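GTPase-activating protein skywalker (Drosophila melanogaster, PDB 5HJQ) activates the GTPase activity of Rab35 to regulate synaptic vesicle protein recycling through endosomes, and binds phosphoinositides through its TBC domain. Local coordinates at residues M119-H124 against C293-G298; F134-V139 against M208-A213; Y167-T172 against L204-S209; V176-V181 against V196-T201; P189-S194 against I229-L234. All coordinates share one frame; numbering follows the deposited sequence.

All five contacts lie in the all-helical TBC domain. Contact 1 brings helix 113-122 to helix 284-297, and the other four fall between its segments. Contacts 2 and 3 end on the same stretch, 204-213, sharing M208 and S209. Contact 4 falls within contact 3 along the chain, and both use helix 171-187. Contact 5 alternates with contacts 2, 3 and 4, so the helices between are interlaced. The centres of contacts 2, 3 and 4 lie 10 to 14 Å apart, on one side of the chain's centre. R179 of contact 4 is salt-bridged to E210 of contact 2. Contact 5 touches contact 4 through I229 and I191. Contact 1 borders the inositol trisphosphate pocket, which E297 helps to line.

Contact 1 of 5, residues M119-H124 against C293-G298; sequences MLCGQH and CYFHEG
F295 meets helix 113-122 with both its ring and its backbone. C121 SG sits over one face of the ring, toward its rim, 4.0 Å from the F295 ring centroid, a sulfur-aromatic contact. L120 CB packs 4.0 Å from F295 CB. F295 O accepts from H124 NE2 at 3.0 Å, nearly straight (171°). The oxygen lies in the histidine ring plane, but the donor stands above the carbonyl plane. The contact joins the C-terminal ends of helices 113-122 and 284-297 of the TBC fold. At H296, ND1 accepts from Q123 NE2 at 3.0 Å, at the ring edge. With Q123 CG between its backbone N and carbonyl carbon (chi1 85°), the extended chain lays the amide 30° from the ring plane. The same NE2 donates to L120 O at 2.8 Å. With an alanine here, H296 ND1 and L120 O would probably lose this shared donor. H296 NE2 bonds to K94 O, and the ring touches K98 of the phosphoinositide site. E297 pairs with R102 and touches the bound inositol trisphosphate.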
# COMPACT_ATOMS: atom_id res chain seq x y z
N MET A 119 -0.34 -4.32 16.29
CA MET A 119 0.96 -4.62 16.87
C MET A 119 2.10 -4.36 15.89
O MET A 119 3.10 -3.75 16.24
CB MET A 119 1.00 -6.08 17.33
CG MET A 119 2.34 -6.49 17.91
SD MET A 119 2.37 -8.20 18.49
CE MET A 119 2.07 -9.09 16.96
N LEU A 120 1.94 -4.84 14.65
CA LEU A 120 2.95 -4.65 13.62
C LEU A 120 3.26 -3.17 13.39
O LEU A 120 4.42 -2.77 13.34
CB LEU A 120 2.51 -5.30 12.30
CG LEU A 120 2.33 -6.81 12.29
CD1 LEU A 120 1.87 -7.28 10.91
CD2 LEU A 120 3.62 -7.51 12.69
N CYS A 121 2.21 -2.36 13.29
CA CYS A 121 2.38 -0.93 13.10
C CYS A 121 2.99 -0.28 14.33
O CYS A 121 3.77 0.67 14.22
CB CYS A 121 1.04 -0.27 12.78
SG CYS A 121 0.33 -0.74 11.18
N GLY A 122 2.66 -0.79 15.51
CA GLY A 122 3.13 -0.22 16.75
C GLY A 122 4.62 -0.41 17.01
O GLY A 122 5.23 0.34 17.77
N GLN A 123 5.20 -1.42 16.36
CA GLN A 123 6.58 -1.83 16.65
C GLN A 123 7.64 -0.84 16.17
O GLN A 123 8.81 -0.97 16.53
CB GLN A 123 6.85 -3.20 16.03
CG GLN A 123 7.27 -3.13 14.57
CD GLN A 123 7.30 -4.50 13.91
OE1 GLN A 123 8.08 -5.37 14.29
NE2 GLN A 123 6.44 -4.69 12.91
N HIS A 124 7.25 0.13 15.35
CA HIS A 124 8.20 1.07 14.78
C HIS A 124 8.25 2.37 15.58
O HIS A 124 8.79 3.38 15.13
CB HIS A 124 7.87 1.37 13.32
CG HIS A 124 7.46 0.16 12.53
ND1 HIS A 124 8.36 -0.77 12.08
CD2 HIS A 124 6.24 -0.26 12.12
CE1 HIS A 124 7.72 -1.72 11.42
NE2 HIS A 124 6.43 -1.44 11.43
N CYS A 293 2.52 -8.06 5.22
CA CYS A 293 3.98 -7.97 5.18
C CYS A 293 4.45 -6.52 5.21
O CYS A 293 5.45 -6.19 5.84
CB CYS A 293 4.51 -8.68 3.93
SG CYS A 293 4.05 -10.43 3.82
N TYR A 294 3.70 -5.66 4.53
CA TYR A 294 4.02 -4.23 4.43
C TYR A 294 4.10 -3.55 5.79
O TYR A 294 5.02 -2.77 6.04
CB TYR A 294 2.98 -3.53 3.55
CG TYR A 294 2.99 -2.02 3.61
CD1 TYR A 294 3.94 -1.28 2.92
CD2 TYR A 294 2.02 -1.33 4.34
CE1 TYR A 294 3.95 0.10 2.96
CE2 TYR A 294 2.03 0.06 4.39
CZ TYR A 294 2.99 0.76 3.69
OH TYR A 294 3.02 2.14 3.72
N PHE A 295 3.15 -3.86 6.67
CA PHE A 295 3.11 -3.26 8.00
C PHE A 295 4.28 -3.72 8.88
O PHE A 295 4.48 -3.21 9.98
CB PHE A 295 1.79 -3.58 8.71
CG PHE A 295 0.60 -2.88 8.12
CD1 PHE A 295 0.72 -1.61 7.60
CD2 PHE A 295 -0.64 -3.51 8.07
CE1 PHE A 295 -0.37 -0.96 7.05
CE2 PHE A 295 -1.73 -2.87 7.52
CZ PHE A 295 -1.60 -1.59 7.01
N HIS A 296 5.04 -4.70 8.38
CA HIS A 296 6.18 -5.23 9.11
C HIS A 296 7.50 -4.82 8.47
O HIS A 296 8.43 -4.41 9.16
CB HIS A 296 6.09 -6.76 9.19
CG HIS A 296 7.14 -7.39 10.05
ND1 HIS A 296 7.34 -7.04 11.36
CD2 HIS A 296 8.04 -8.36 9.77
CE1 HIS A 296 8.33 -7.76 11.86
NE2 HIS A 296 8.77 -8.56 10.92
N GLU A 297 7.57 -4.92 7.15
CA GLU A 297 8.80 -4.67 6.41
C GLU A 297 8.90 -3.23 5.92
O GLU A 297 9.96 -2.62 6.00
CB GLU A 297 8.92 -5.63 5.23
CG GLU A 297 8.74 -7.09 5.59
CD GLU A 297 9.06 -8.02 4.43
OE1 GLU A 297 10.13 -7.83 3.80
OE2 GLU A 297 8.25 -8.92 4.15
N GLY A 298 7.80 -2.70 5.40
CA GLY A 298 7.80 -1.35 4.88
C GLY A 298 7.52 -1.28 3.40
O GLY A 298 6.99 -2.23 2.82

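Contact 2 of 5, residues F134-V139 against M208-A213; sequences FYWEMV and MSEEEA
Y135 and W136 each donate a hydrogen bond to a glutamate in the first turn of helix 210-221. Y135 OH gives to E210 OE2 at 2.6 Å. The bond uses the anti lone pair of OE2, and the ring and carboxylate planes stand 67° apart. W136 NE1 gives a weak bond to E211 OE1 at 3.2 Å, bent to 143°. Here the two planes are steeply turned. The remaining contacts are van der Waals. Pointing opposite its backbone N (chi1 179°), the Y135 side chain extends toward helix 210-221. Its CB comes 4.0 Å from E211 CG, and the two side chains run past each other in opposite directions. W136 CH2 reaches 4.0 Å from E210 CD. Within 208-213, S209 and E212 form a capping box. S209 OG donates to E212 OE1 at 3.0 Å, and the two backbone-to-side-chain bonds of the box are weak. Around the contact, E210 OE2 also takes a salt bridge from R179 on helix 171-187, so one oxygen serves two partners. Y135 touches I180 on that helix too, and its ring meets Y214. Helices 134-143, 171-187 and 210-221 therefore come together at the Y135-E210 pair.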
# COMPACT_ATOMS: atom_id res chain seq x y z
N PHE A 134 -5.55 10.11 23.38
CA PHE A 134 -5.01 11.25 22.63
C PHE A 134 -5.79 11.55 21.36
O PHE A 134 -6.00 12.72 21.02
CB PHE A 134 -3.54 10.99 22.28
CG PHE A 134 -2.84 12.18 21.69
CD1 PHE A 134 -2.54 13.28 22.47
CD2 PHE A 134 -2.47 12.19 20.36
CE1 PHE A 134 -1.90 14.38 21.94
CE2 PHE A 134 -1.81 13.28 19.81
CZ PHE A 134 -1.53 14.38 20.61
N TYR A 135 -6.23 10.51 20.66
CA TYR A 135 -6.99 10.67 19.43
C TYR A 135 -8.23 11.54 19.61
O TYR A 135 -8.44 12.51 18.88
CB TYR A 135 -7.41 9.31 18.87
CG TYR A 135 -8.22 9.42 17.60
CD1 TYR A 135 -7.69 10.00 16.46
CD2 TYR A 135 -9.53 8.95 17.54
CE1 TYR A 135 -8.42 10.11 15.29
CE2 TYR A 135 -10.28 9.05 16.37
CZ TYR A 135 -9.71 9.63 15.25
OH TYR A 135 -10.43 9.75 14.08
N TRP A 136 -9.05 11.19 20.60
CA TRP A 136 -10.32 11.87 20.80
C TRP A 136 -10.14 13.31 21.26
O TRP A 136 -11.00 14.16 21.01
CB TRP A 136 -11.17 11.08 21.80
CG TRP A 136 -11.46 9.72 21.27
CD1 TRP A 136 -10.96 8.54 21.73
CD2 TRP A 136 -12.28 9.40 20.15
NE1 TRP A 136 -11.44 7.50 20.97
CE2 TRP A 136 -12.25 8.00 19.99
CE3 TRP A 136 -13.05 10.16 19.26
CZ2 TRP A 136 -12.96 7.35 18.99
CZ3 TRP A 136 -13.75 9.51 18.26
CH2 TRP A 136 -13.71 8.12 18.14
N GLU A 137 -9.03 13.59 21.92
CA GLU A 137 -8.66 14.97 22.22
C GLU A 137 -8.50 15.74 20.91
O GLU A 137 -9.05 16.83 20.75
CB GLU A 137 -7.37 15.03 23.03
CG GLU A 137 -6.97 16.43 23.44
CD GLU A 137 -8.04 17.11 24.28
OE1 GLU A 137 -8.56 16.46 25.22
OE2 GLU A 137 -8.36 18.29 24.00
N MET A 138 -7.75 15.16 19.99
CA MET A 138 -7.55 15.75 18.66
C MET A 138 -8.88 15.90 17.93
O MET A 138 -9.15 16.94 17.33
CB MET A 138 -6.60 14.89 17.83
CG MET A 138 -5.21 14.71 18.43
SD MET A 138 -4.22 16.23 18.39
CE MET A 138 -4.44 16.80 20.07
N VAL A 139 -9.70 14.85 17.98
CA VAL A 139 -11.03 14.87 17.37
C VAL A 139 -11.84 16.05 17.88
O VAL A 139 -12.52 16.72 17.10
CB VAL A 139 -11.79 13.56 17.67
CG1 VAL A 139 -13.24 13.66 17.18
CG2 VAL A 139 -11.09 12.38 17.02
N MET A 208 -10.11 -3.11 12.27
CA MET A 208 -9.97 -2.55 13.62
C MET A 208 -10.86 -1.32 13.82
O MET A 208 -11.60 -0.92 12.92
CB MET A 208 -8.51 -2.19 13.91
CG MET A 208 -7.99 -1.01 13.09
SD MET A 208 -6.21 -0.81 13.25
CE MET A 208 -5.63 -2.27 12.39
N SER A 209 -10.79 -0.73 15.01
CA SER A 209 -11.60 0.44 15.32
C SER A 209 -10.97 1.71 14.77
O SER A 209 -9.82 1.70 14.31
CB SER A 209 -11.78 0.57 16.84
OG SER A 209 -10.54 0.80 17.48
N GLU A 210 -11.73 2.80 14.81
CA GLU A 210 -11.27 4.09 14.33
C GLU A 210 -10.01 4.56 15.03
O GLU A 210 -9.07 5.02 14.39
CB GLU A 210 -12.38 5.13 14.51
CG GLU A 210 -11.91 6.57 14.41
CD GLU A 210 -13.06 7.55 14.26
OE1 GLU A 210 -14.23 7.09 14.23
OE2 GLU A 210 -12.80 8.77 14.16
N GLU A 211 -9.99 4.45 16.36
CA GLU A 211 -8.86 4.90 17.15
C GLU A 211 -7.63 4.03 16.91
O GLU A 211 -6.51 4.53 16.86
CB GLU A 211 -9.20 4.92 18.64
CG GLU A 211 -8.05 5.42 19.50
CD GLU A 211 -8.43 5.56 20.96
OE1 GLU A 211 -9.46 4.98 21.36
OE2 GLU A 211 -7.70 6.25 21.70
N GLU A 212 -7.83 2.72 16.77
CA GLU A 212 -6.72 1.81 16.50
C GLU A 212 -6.10 2.08 15.13
O GLU A 212 -4.88 2.06 14.98
CB GLU A 212 -7.18 0.36 16.60
CG GLU A 212 -7.15 -0.19 18.01
CD GLU A 212 -7.79 -1.56 18.12
OE1 GLU A 212 -8.91 -1.74 17.61
OE2 GLU A 212 -7.16 -2.47 18.72
N ALA A 213 -6.96 2.33 14.14
CA ALA A 213 -6.50 2.69 12.80
C ALA A 213 -5.62 3.92 12.86
O ALA A 213 -4.55 3.95 12.25
CB ALA A 213 -7.69 2.93 11.88

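Contact 3 of 5, residues Y167-T172 against L204-S209; sequences YHLTST and LLHFMS
Y167 begins the contact with its CB, which lies 3.9 Å from H206 CE1. The rest of the tyrosine leads away from H206, and its OH bonds to the backbone O of L279. At H168 the backbone N donates to H206 NE2 at 3.3 Å. The bond is bent (136°), but the donor sits in the plane of the H206 ring, at its edge. H168 CB is also close, 3.5 Å from H206 NE2. L169 then meets the ring from another direction. Its CD2 lies over one face, 3.9 Å from the H206 ring centroid and 28° off the ring normal, a CH-pi contact. The same CD2 packs 4.0 Å from L205 CB, so one methyl group serves both residues. The H206 ring has a polar partner on each nitrogen. NE2 takes the H168 amide, and ND1 is hydrogen-bonded to S202 O, one turn back in the chain. Together they probably limit how the ring can turn. With H206 CG opposite the carbonyl carbon (chi1 -78°), the ring reaches 167-169. F284 adds an aromatic neighbour to both H168 and H206. This is a surface contact between two loops of the helical TBC fold: the one leading into helix 171-187, where T170 is the N-cap, and the one joining helices 197-204 and 210-221.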
# COMPACT_ATOMS: atom_id res chain seq x y z
N TYR A 167 -12.87 1.18 -0.93
CA TYR A 167 -13.00 -0.28 -0.98
C TYR A 167 -14.39 -0.72 -0.49
O TYR A 167 -15.40 -0.30 -1.05
CB TYR A 167 -11.90 -0.95 -0.16
CG TYR A 167 -10.51 -0.53 -0.59
CD1 TYR A 167 -9.99 -0.93 -1.82
CD2 TYR A 167 -9.71 0.27 0.22
CE1 TYR A 167 -8.73 -0.55 -2.23
CE2 TYR A 167 -8.44 0.66 -0.18
CZ TYR A 167 -7.96 0.24 -1.40
OH TYR A 167 -6.70 0.62 -1.80
N HIS A 168 -14.44 -1.54 0.55
CA HIS A 168 -15.70 -2.10 1.01
C HIS A 168 -16.32 -1.33 2.18
O HIS A 168 -17.29 -1.78 2.78
CB HIS A 168 -15.52 -3.57 1.40
CG HIS A 168 -15.09 -4.44 0.27
ND1 HIS A 168 -14.11 -5.41 0.41
CD2 HIS A 168 -15.49 -4.50 -1.02
CE1 HIS A 168 -13.94 -6.02 -0.75
NE2 HIS A 168 -14.76 -5.49 -1.63
N LEU A 169 -15.75 -0.17 2.51
CA LEU A 169 -16.25 0.64 3.61
C LEU A 169 -17.67 1.14 3.37
O LEU A 169 -18.00 1.60 2.28
CB LEU A 169 -15.33 1.84 3.87
CG LEU A 169 -13.96 1.59 4.50
CD1 LEU A 169 -13.27 2.92 4.77
CD2 LEU A 169 -14.10 0.77 5.77
N THR A 170 -18.50 1.04 4.40
CA THR A 170 -19.84 1.61 4.36
C THR A 170 -19.76 3.13 4.33
O THR A 170 -18.67 3.70 4.37
CB THR A 170 -20.68 1.17 5.56
OG1 THR A 170 -20.08 1.66 6.76
CG2 THR A 170 -20.76 -0.35 5.64
N SER A 171 -20.91 3.79 4.26
CA SER A 171 -20.95 5.25 4.27
C SER A 171 -20.39 5.79 5.58
O SER A 171 -19.73 6.83 5.61
CB SER A 171 -22.37 5.76 4.05
OG SER A 171 -23.23 5.33 5.09
N THR A 172 -20.65 5.07 6.67
CA THR A 172 -20.12 5.43 7.98
C THR A 172 -18.62 5.17 8.02
O THR A 172 -17.87 5.92 8.64
CB THR A 172 -20.82 4.64 9.10
OG1 THR A 172 -22.23 4.83 9.01
CG2 THR A 172 -20.33 5.11 10.47
N LEU A 204 -7.04 -0.29 6.95
CA LEU A 204 -6.96 -0.51 8.39
C LEU A 204 -8.35 -0.63 9.00
O LEU A 204 -8.60 -1.50 9.84
CB LEU A 204 -6.20 0.64 9.05
CG LEU A 204 -4.72 0.77 8.68
CD1 LEU A 204 -4.19 2.10 9.16
CD2 LEU A 204 -3.94 -0.37 9.28
N LEU A 205 -9.26 0.24 8.56
CA LEU A 205 -10.61 0.32 9.11
C LEU A 205 -11.45 -0.92 8.82
O LEU A 205 -12.55 -1.06 9.36
CB LEU A 205 -11.31 1.57 8.56
CG LEU A 205 -10.90 2.89 9.22
CD1 LEU A 205 -11.58 4.07 8.54
CD2 LEU A 205 -11.24 2.85 10.71
N HIS A 206 -10.95 -1.81 7.98
CA HIS A 206 -11.68 -3.04 7.66
C HIS A 206 -11.51 -4.11 8.74
O HIS A 206 -12.19 -5.13 8.70
CB HIS A 206 -11.23 -3.60 6.31
CG HIS A 206 -11.82 -2.89 5.13
ND1 HIS A 206 -11.43 -1.62 4.75
CD2 HIS A 206 -12.77 -3.27 4.24
CE1 HIS A 206 -12.11 -1.25 3.68
NE2 HIS A 206 -12.93 -2.23 3.35
N PHE A 207 -10.61 -3.88 9.69
CA PHE A 207 -10.26 -4.92 10.65
C PHE A 207 -10.12 -4.42 12.08
O PHE A 207 -10.02 -5.22 13.01
CB PHE A 207 -8.95 -5.59 10.22
CG PHE A 207 -8.99 -6.16 8.84
CD1 PHE A 207 -9.62 -7.37 8.59
CD2 PHE A 207 -8.41 -5.48 7.78
CE1 PHE A 207 -9.66 -7.89 7.31
CE2 PHE A 207 -8.45 -6.00 6.50
CZ PHE A 207 -9.07 -7.21 6.26
N MET A 208 -10.11 -3.11 12.27
CA MET A 208 -9.97 -2.55 13.62
C MET A 208 -10.86 -1.32 13.82
O MET A 208 -11.60 -0.92 12.92
CB MET A 208 -8.51 -2.19 13.91
CG MET A 208 -7.99 -1.01 13.09
SD MET A 208 -6.21 -0.81 13.25
CE MET A 208 -5.63 -2.27 12.39
N SER A 209 -10.79 -0.73 15.01
CA SER A 209 -11.60 0.44 15.32
C SER A 209 -10.97 1.71 14.77
O SER A 209 -9.82 1.70 14.31
CB SER A 209 -11.78 0.57 16.84
OG SER A 209 -10.54 0.80 17.48

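Contact 4 of 5, residues V176-V181 against V196-T201; sequences VADRIV and VLYPIT
A chi1 of -165° carries the Y198 ring across to helix 171-187, while D178, whose CB starts away, swings its carboxylate back with CG beside its backbone N (chi1 -62°). Y198 OH donates to D178 OD1 at 2.5 Å. The oxygen lies near the ring plane at the edge, while the hydroxyl approaches from above the carboxylate plane. Apolar groups pack alongside the tyrosine. A177 CB packs 3.9 Å from Y198 CZ. V181 CG1 lies 3.7 Å from Y198 CD2 and 3.8 Å from L197 CD2, so it meets two side chains of the other helix. T201 CG2 meets I180 CD1 at 3.9 Å. T201 turns its hydroxyl back to its own helix, where OG1 donates to L197 O at 2.8 Å. L197 O also takes T201 N, on the opposite face of its carbonyl plane. The axes of segments 176-181 and 197-201 approach to 9.8 Å, 131° apart in direction. I180 and T201 both reach on to L217 of helix 210-221. The contact is mostly apolar and buried, and the hydroxyls of Y198 and T201 both have acceptors. The short bond to a carboxylate probably holds the tyrosine ring in place within this interface.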
# COMPACT_ATOMS: atom_id res chain seq x y z
N VAL A 176 -15.63 7.98 8.80
CA VAL A 176 -14.63 7.76 9.84
C VAL A 176 -13.23 7.99 9.27
O VAL A 176 -12.39 8.64 9.90
CB VAL A 176 -14.74 6.34 10.43
CG1 VAL A 176 -13.48 5.99 11.19
CG2 VAL A 176 -15.97 6.23 11.31
N ALA A 177 -12.99 7.45 8.08
CA ALA A 177 -11.73 7.66 7.38
C ALA A 177 -11.46 9.15 7.19
O ALA A 177 -10.36 9.63 7.46
CB ALA A 177 -11.75 6.95 6.03
N ASP A 178 -12.49 9.87 6.75
CA ASP A 178 -12.40 11.31 6.57
C ASP A 178 -12.02 12.02 7.86
O ASP A 178 -11.28 13.00 7.84
CB ASP A 178 -13.73 11.87 6.04
CG ASP A 178 -14.11 11.30 4.69
OD1 ASP A 178 -13.19 10.93 3.93
OD2 ASP A 178 -15.32 11.24 4.39
N ARG A 179 -12.52 11.52 8.98
CA ARG A 179 -12.21 12.11 10.28
C ARG A 179 -10.76 11.84 10.66
O ARG A 179 -10.08 12.71 11.20
CB ARG A 179 -13.15 11.58 11.36
CG ARG A 179 -12.83 12.12 12.75
CD ARG A 179 -14.05 12.10 13.66
NE ARG A 179 -14.48 10.74 14.00
CZ ARG A 179 -15.55 10.47 14.73
NH1 ARG A 179 -16.30 11.45 15.21
NH2 ARG A 179 -15.87 9.21 14.99
N ILE A 180 -10.28 10.63 10.39
CA ILE A 180 -8.91 10.25 10.74
C ILE A 180 -7.88 11.09 9.98
O ILE A 180 -6.94 11.61 10.59
CB ILE A 180 -8.64 8.76 10.46
CG1 ILE A 180 -9.51 7.88 11.36
CG2 ILE A 180 -7.18 8.44 10.69
CD1 ILE A 180 -9.16 6.41 11.27
N VAL A 181 -8.06 11.23 8.67
CA VAL A 181 -7.11 11.98 7.86
C VAL A 181 -7.14 13.47 8.21
O VAL A 181 -6.13 14.16 8.09
CB VAL A 181 -7.37 11.79 6.34
CG1 VAL A 181 -7.20 10.33 5.96
CG2 VAL A 181 -8.75 12.30 5.96
N VAL A 196 -1.23 8.29 -0.68
CA VAL A 196 -1.27 6.92 -0.18
C VAL A 196 -2.01 6.81 1.15
O VAL A 196 -2.56 5.76 1.49
CB VAL A 196 0.16 6.37 -0.02
CG1 VAL A 196 0.13 4.88 0.23
CG2 VAL A 196 1.01 6.69 -1.25
N LEU A 197 -2.01 7.90 1.91
CA LEU A 197 -2.44 7.87 3.30
C LEU A 197 -3.90 7.46 3.46
O LEU A 197 -4.23 6.64 4.32
CB LEU A 197 -2.19 9.24 3.94
CG LEU A 197 -2.13 9.29 5.47
CD1 LEU A 197 -1.09 10.32 5.91
CD2 LEU A 197 -3.50 9.61 6.06
N TYR A 198 -4.78 8.02 2.64
CA TYR A 198 -6.21 7.71 2.72
C TYR A 198 -6.54 6.25 2.36
O TYR A 198 -7.27 5.60 3.12
CB TYR A 198 -7.01 8.67 1.84
CG TYR A 198 -8.50 8.69 2.12
CD1 TYR A 198 -9.33 7.66 1.67
CD2 TYR A 198 -9.08 9.73 2.83
CE1 TYR A 198 -10.69 7.67 1.93
CE2 TYR A 198 -10.44 9.74 3.10
CZ TYR A 198 -11.23 8.72 2.64
OH TYR A 198 -12.58 8.73 2.89
N PRO A 199 -6.04 5.73 1.22
CA PRO A 199 -6.35 4.33 0.90
C PRO A 199 -5.93 3.34 2.00
O PRO A 199 -6.63 2.36 2.23
CB PRO A 199 -5.55 4.08 -0.38
CG PRO A 199 -5.48 5.40 -1.03
CD PRO A 199 -5.32 6.38 0.10
N ILE A 200 -4.81 3.62 2.66
CA ILE A 200 -4.33 2.76 3.74
C ILE A 200 -5.26 2.85 4.95
O ILE A 200 -5.60 1.84 5.57
CB ILE A 200 -2.89 3.13 4.15
CG1 ILE A 200 -1.91 2.79 3.03
CG2 ILE A 200 -2.49 2.40 5.42
CD1 ILE A 200 -0.46 3.07 3.38
N THR A 201 -5.67 4.07 5.28
CA THR A 201 -6.60 4.32 6.37
C THR A 201 -7.87 3.49 6.20
O THR A 201 -8.37 2.90 7.15
CB THR A 201 -6.98 5.81 6.47
OG1 THR A 201 -5.79 6.59 6.70
CG2 THR A 201 -7.97 6.05 7.60

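Contact 5 of 5, residues P189-S194 against I229-L234; sequences PDITYS and INQTKL
Y193 and S194 hold the tight part of this contact, on Q231 O and N230 O. Q231 O accepts two backbone bonds, from Y193 N at 2.8 Å and from T192 N at 2.9 Å. The first is nearly straight (170°), and its donor stands above the carbonyl plane. The second is bent at the hydrogen (143°) but lies almost in line with C=O. Turned away from its own backbone N (chi1 -173°), S194 OG donates to N230 O at 2.9 Å. Losing the hydroxyl to an alanine here is likely to leave N230 O without this donor and weaken the tie. I191 CG1 packs 3.9 Å from Q231 OE1, and the amide of Q231 bonds on to V221 O. The outer side is looser. There K233 bends over one face of the Y193 ring, in an off-centre cation-pi contact with NZ 4.9 Å from the Y193 ring centroid. A water bridges T192 OG1 and K233 N, with 2.8 Å from its oxygen to K233 N. In the TBC domain this contact ties the loop between helices 171-187 and 197-204 to the start of helix 233-250. T232 is the N-cap of that helix, its OG1 bonded to Q235 N.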
# COMPACT_ATOMS: atom_id res chain seq x y z
N PRO A 189 1.45 18.54 10.57
CA PRO A 189 1.38 19.64 9.59
C PRO A 189 2.41 19.52 8.47
O PRO A 189 2.28 20.19 7.46
CB PRO A 189 1.64 20.88 10.44
CG PRO A 189 2.48 20.38 11.57
CD PRO A 189 1.97 19.00 11.87
N ASP A 190 3.42 18.67 8.66
CA ASP A 190 4.47 18.51 7.65
C ASP A 190 4.03 17.62 6.49
O ASP A 190 4.68 17.59 5.45
CB ASP A 190 5.75 17.95 8.28
CG ASP A 190 6.48 18.98 9.13
OD1 ASP A 190 6.27 20.19 8.90
OD2 ASP A 190 7.26 18.58 10.02
N ILE A 191 2.92 16.91 6.67
CA ILE A 191 2.37 16.12 5.57
C ILE A 191 1.72 17.06 4.57
O ILE A 191 0.66 17.63 4.83
CB ILE A 191 1.33 15.09 6.06
CG1 ILE A 191 1.90 14.24 7.19
CG2 ILE A 191 0.87 14.21 4.90
CD1 ILE A 191 0.99 13.11 7.62
N THR A 192 2.38 17.23 3.42
CA THR A 192 1.93 18.17 2.41
C THR A 192 1.39 17.47 1.16
O THR A 192 0.56 18.02 0.43
CB THR A 192 3.06 19.13 2.00
OG1 THR A 192 4.17 18.36 1.50
CG2 THR A 192 3.53 19.93 3.20
N TYR A 193 1.86 16.25 0.93
CA TYR A 193 1.39 15.46 -0.19
C TYR A 193 1.52 13.97 0.12
O TYR A 193 2.63 13.44 0.21
CB TYR A 193 2.15 15.81 -1.47
CG TYR A 193 1.61 15.13 -2.71
CD1 TYR A 193 0.39 15.50 -3.26
CD2 TYR A 193 2.33 14.11 -3.34
CE1 TYR A 193 -0.11 14.88 -4.39
CE2 TYR A 193 1.84 13.49 -4.48
CZ TYR A 193 0.62 13.88 -5.00
OH TYR A 193 0.12 13.27 -6.12
N SER A 194 0.39 13.30 0.28
CA SER A 194 0.40 11.88 0.62
C SER A 194 -0.83 11.16 0.09
O SER A 194 -1.73 10.81 0.86
CB SER A 194 0.50 11.70 2.14
OG SER A 194 0.68 10.34 2.47
N ILE A 229 4.90 5.56 4.41
CA ILE A 229 4.01 6.49 3.72
C ILE A 229 4.73 7.80 3.39
O ILE A 229 5.16 8.52 4.29
CB ILE A 229 2.76 6.78 4.58
CG1 ILE A 229 1.91 5.52 4.74
CG2 ILE A 229 1.93 7.88 3.96
CD1 ILE A 229 0.81 5.66 5.78
N ASN A 230 4.87 8.10 2.10
CA ASN A 230 5.53 9.33 1.68
C ASN A 230 4.64 10.54 1.97
O ASN A 230 3.44 10.50 1.74
CB ASN A 230 5.89 9.27 0.20
CG ASN A 230 7.01 8.28 -0.07
OD1 ASN A 230 7.01 7.58 -1.08
ND2 ASN A 230 7.97 8.21 0.85
N GLN A 231 5.26 11.61 2.46
CA GLN A 231 4.50 12.73 3.02
C GLN A 231 4.68 14.05 2.28
O GLN A 231 3.85 14.96 2.43
CB GLN A 231 4.89 12.90 4.49
CG GLN A 231 4.47 11.71 5.35
CD GLN A 231 5.20 11.66 6.67
OE1 GLN A 231 5.48 12.70 7.28
NE2 GLN A 231 5.54 10.46 7.11
N THR A 232 5.74 14.18 1.48
CA THR A 232 5.92 15.36 0.65
C THR A 232 5.94 14.98 -0.82
O THR A 232 6.14 13.81 -1.17
CB THR A 232 7.23 16.12 1.00
OG1 THR A 232 8.36 15.37 0.54
CG2 THR A 232 7.34 16.35 2.49
N LYS A 233 5.74 15.96 -1.69
CA LYS A 233 5.72 15.71 -3.12
C LYS A 233 7.12 15.35 -3.61
O LYS A 233 7.27 14.59 -4.57
CB LYS A 233 5.18 16.93 -3.86
CG LYS A 233 5.00 16.75 -5.36
CD LYS A 233 3.75 17.47 -5.86
CE LYS A 233 3.43 18.70 -5.01
NZ LYS A 233 2.02 19.16 -5.18
N LEU A 234 8.13 15.87 -2.93
CA LEU A 234 9.52 15.53 -3.24
C LEU A 234 9.78 14.06 -2.96
O LEU A 234 10.32 13.35 -3.81
CB LEU A 234 10.48 16.41 -2.43
CG LEU A 234 11.97 16.17 -2.69
CD1 LEU A 234 12.28 16.29 -4.18
CD2 LEU A 234 12.82 17.14 -1.89
O HOH W 1 4.85 18.57 -1.09